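Local coordinates for protein putative lipase (Bacteroides thetaiotaomicron VPI-5482, PDB 3BZW) that probably hydrolyses ester bonds as a GDSL-like lipase/acylhydrolase of the SGNH hydrolase clan, perhaps with lysophospholipase activity, at residues 52-57 against 252-256. Sequence-based numbering, arbitrary orientation.
Sequences FLKEWL and ARTLM
The indole of W56 reaches across to R253, and the guanidinium of R253 lies over one of its faces. CZ of R253 stands 4.7 Å from the centroid of the W56 six-membered ring and only 9° off the ring normal, the geometry of a cation-pi contact. The two planes are turned 66° apart, which rules out a flat stack: the guanidinium presents its edge, with NH1 above the middle of the indole and 3.6 Å from W56 CD2. A bend at chi2 brings the R253 chain back over the same ring, adding a CH-pi contact from CD. NH2 of R253 is hydrogen-bonded to Y257 OH, which should limit rotation of the group. Selenomethionine M256 completes this cluster: its SE sits over one face of the R253 guanidinium, near its centre, and 4.1 Å from W56 CE3, an oblique Met-aromatic contact.

No hydrogen bond joins the segments; most remaining contacts are between apolar side chains, and backbone N of R253 lies at the edge of the indole. A252 CB touches both W56 CZ3 (3.4 Å) and F52 CB (3.6 Å). L53 CD1 meets L255 CD2 at 3.9 Å, the two side chains crossing at about a right angle, while L57 CD1 touches M256 CG. A serine in place of W56 would probably leave the R253 guanidinium without its aromatic platform and open a gap beside A252.

The axes of segments 52-57 and 252-256 approach to 10.1 Å and cross at -51°, so the contact ties helix 49-57, which leads into strand 60-63, outermost in this chain's parallel sheet, to helix 245-258: helix-helix packing within the alpha/beta SGNH hydrolase fold, strand order 2-1-3-4-5. Y49 extends the packing onto A252 and L255, F216 of helix 216-219 also touches L255, and P263 of a second subunit packs on R253.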
loop_
_atom_site.group_PDB
_atom_site.type_symbol
_atom_site.label_atom_id
_atom_site.label_comp_id
_atom_site.label_asym_id
_atom_site.label_seq_id
_atom_site.Cartn_x
_atom_site.Cartn_y
_atom_site.Cartn_z
ATOM N N PHE A 52 -19.176 40.346 13.653
ATOM C CA PHE A 52 -19.875 40.255 12.378
ATOM C C PHE A 52 -21.126 39.400 12.542
ATOM O O PHE A 52 -22.171 39.694 11.961
ATOM C CB PHE A 52 -18.968 39.639 11.313
ATOM C CG PHE A 52 -17.951 40.592 10.761
ATOM C CD1 PHE A 52 -18.336 41.611 9.891
ATOM C CD2 PHE A 52 -16.609 40.471 11.105
ATOM C CE1 PHE A 52 -17.396 42.501 9.365
ATOM C CE2 PHE A 52 -15.655 41.354 10.586
ATOM C CZ PHE A 52 -16.050 42.370 9.714
ATOM N N LEU A 53 -21.017 38.340 13.337
ATOM C CA LEU A 53 -22.156 37.460 13.569
ATOM C C LEU A 53 -23.227 38.195 14.366
ATOM O O LEU A 53 -24.423 37.949 14.193
ATOM C CB LEU A 53 -21.714 36.194 14.312
ATOM C CG LEU A 53 -20.858 35.219 13.495
ATOM C CD1 LEU A 53 -20.429 34.054 14.374
ATOM C CD2 LEU A 53 -21.652 34.716 12.296
ATOM N N LYS A 54 -22.794 39.099 15.239
ATOM C CA LYS A 54 -23.727 39.886 16.033
ATOM C C LYS A 54 -24.554 40.724 15.063
ATOM O O LYS A 54 -25.776 40.817 15.169
ATOM C CB LYS A 54 -22.963 40.812 16.982
ATOM C CG LYS A 54 -23.860 41.592 17.929
ATOM C CD LYS A 54 -23.076 42.601 18.763
ATOM C CE LYS A 54 -22.662 43.805 17.934
ATOM N NZ LYS A 54 -21.919 44.804 18.755
ATOM N N GLU A 55 -23.854 41.319 14.106
ATOM C CA GLU A 55 -24.436 42.175 13.080
ATOM C C GLU A 55 -25.338 41.443 12.085
ATOM O O GLU A 55 -26.454 41.884 11.808
ATOM C CB GLU A 55 -23.297 42.865 12.325
ATOM C CG GLU A 55 -23.683 43.631 11.071
ATOM C CD GLU A 55 -22.452 44.081 10.295
ATOM O OE1 GLU A 55 -21.485 44.541 10.940
ATOM O OE2 GLU A 55 -22.449 43.979 9.049
ATOM N N TRP A 56 -24.850 40.323 11.562
ATOM C CA TRP A 56 -25.585 39.554 10.562
ATOM C C TRP A 56 -26.708 38.662 11.071
ATOM O O TRP A 56 -27.732 38.511 10.404
ATOM C CB TRP A 56 -24.623 38.671 9.757
ATOM C CG TRP A 56 -23.463 39.379 9.127
ATOM C CD1 TRP A 56 -23.436 40.661 8.649
ATOM C CD2 TRP A 56 -22.192 38.804 8.802
ATOM N NE1 TRP A 56 -22.228 40.915 8.037
ATOM C CE2 TRP A 56 -21.446 39.792 8.118
ATOM C CE3 TRP A 56 -21.612 37.546 9.017
ATOM C CZ2 TRP A 56 -20.149 39.560 7.646
ATOM C CZ3 TRP A 56 -20.320 37.314 8.547
ATOM C CH2 TRP A 56 -19.605 38.319 7.869
ATOM N N LEU A 57 -26.515 38.060 12.239
ATOM C CA LEU A 57 -27.514 37.150 12.786
ATOM C C LEU A 57 -28.125 37.573 14.115
ATOM O O LEU A 57 -28.935 36.842 14.685
ATOM C CB LEU A 57 -26.905 35.749 12.923
ATOM C CG LEU A 57 -26.445 35.116 11.608
ATOM C CD1 LEU A 57 -25.746 33.789 11.875
ATOM C CD2 LEU A 57 -27.647 34.908 10.704
ATOM N N ALA A 252 -16.050 34.725 9.749
ATOM C CA ALA A 252 -17.431 34.871 10.203
ATOM C C ALA A 252 -18.428 34.397 9.156
ATOM O O ALA A 252 -19.390 33.689 9.470
ATOM C CB ALA A 252 -17.709 36.332 10.571
ATOM N N ARG A 253 -18.199 34.775 7.903
ATOM C CA ARG A 253 -19.105 34.370 6.838
ATOM C C ARG A 253 -19.060 32.851 6.662
ATOM O O ARG A 253 -20.076 32.214 6.366
ATOM C CB ARG A 253 -18.729 35.061 5.528
ATOM C CG ARG A 253 -19.893 35.181 4.570
ATOM C CD ARG A 253 -20.880 36.227 5.054
ATOM N NE ARG A 253 -22.193 36.032 4.450
ATOM C CZ ARG A 253 -23.235 36.829 4.657
ATOM N NH1 ARG A 253 -23.118 37.888 5.452
ATOM N NH2 ARG A 253 -24.399 36.561 4.076
ATOM N N THR A 254 -17.877 32.276 6.842
ATOM C CA THR A 254 -17.711 30.830 6.721
ATOM C C THR A 254 -18.507 30.183 7.845
ATOM O O THR A 254 -19.295 29.264 7.628
ATOM C CB THR A 254 -16.226 30.429 6.864
ATOM O OG1 THR A 254 -15.480 30.970 5.768
ATOM C CG2 THR A 254 -16.070 28.911 6.878
ATOM N N LEU A 255 -18.298 30.692 9.049
ATOM C CA LEU A 255 -18.966 30.188 10.240
ATOM C C LEU A 255 -20.484 30.278 10.090
ATOM O O LEU A 255 -21.215 29.366 10.480
ATOM C CB LEU A 255 -18.491 31.001 11.448
ATOM C CG LEU A 255 -18.610 30.425 12.855
ATOM C CD1 LEU A 255 -18.139 28.977 12.879
ATOM C CD2 LEU A 255 -17.772 31.286 13.800
HETATM N N MSE A 256 -20.955 31.377 9.510
HETATM C CA MSE A 256 -22.383 31.568 9.322
HETATM C C MSE A 256 -23.038 30.405 8.586
HETATM O O MSE A 256 -24.068 29.890 9.017
HETATM C CB MSE A 256 -22.656 32.864 8.561
HETATM C CG MSE A 256 -24.132 33.189 8.440
HETATM SE SE MSE A 256 -24.446 34.910 7.601
HETATM C CE MSE A 256 -25.769 34.365 6.315
#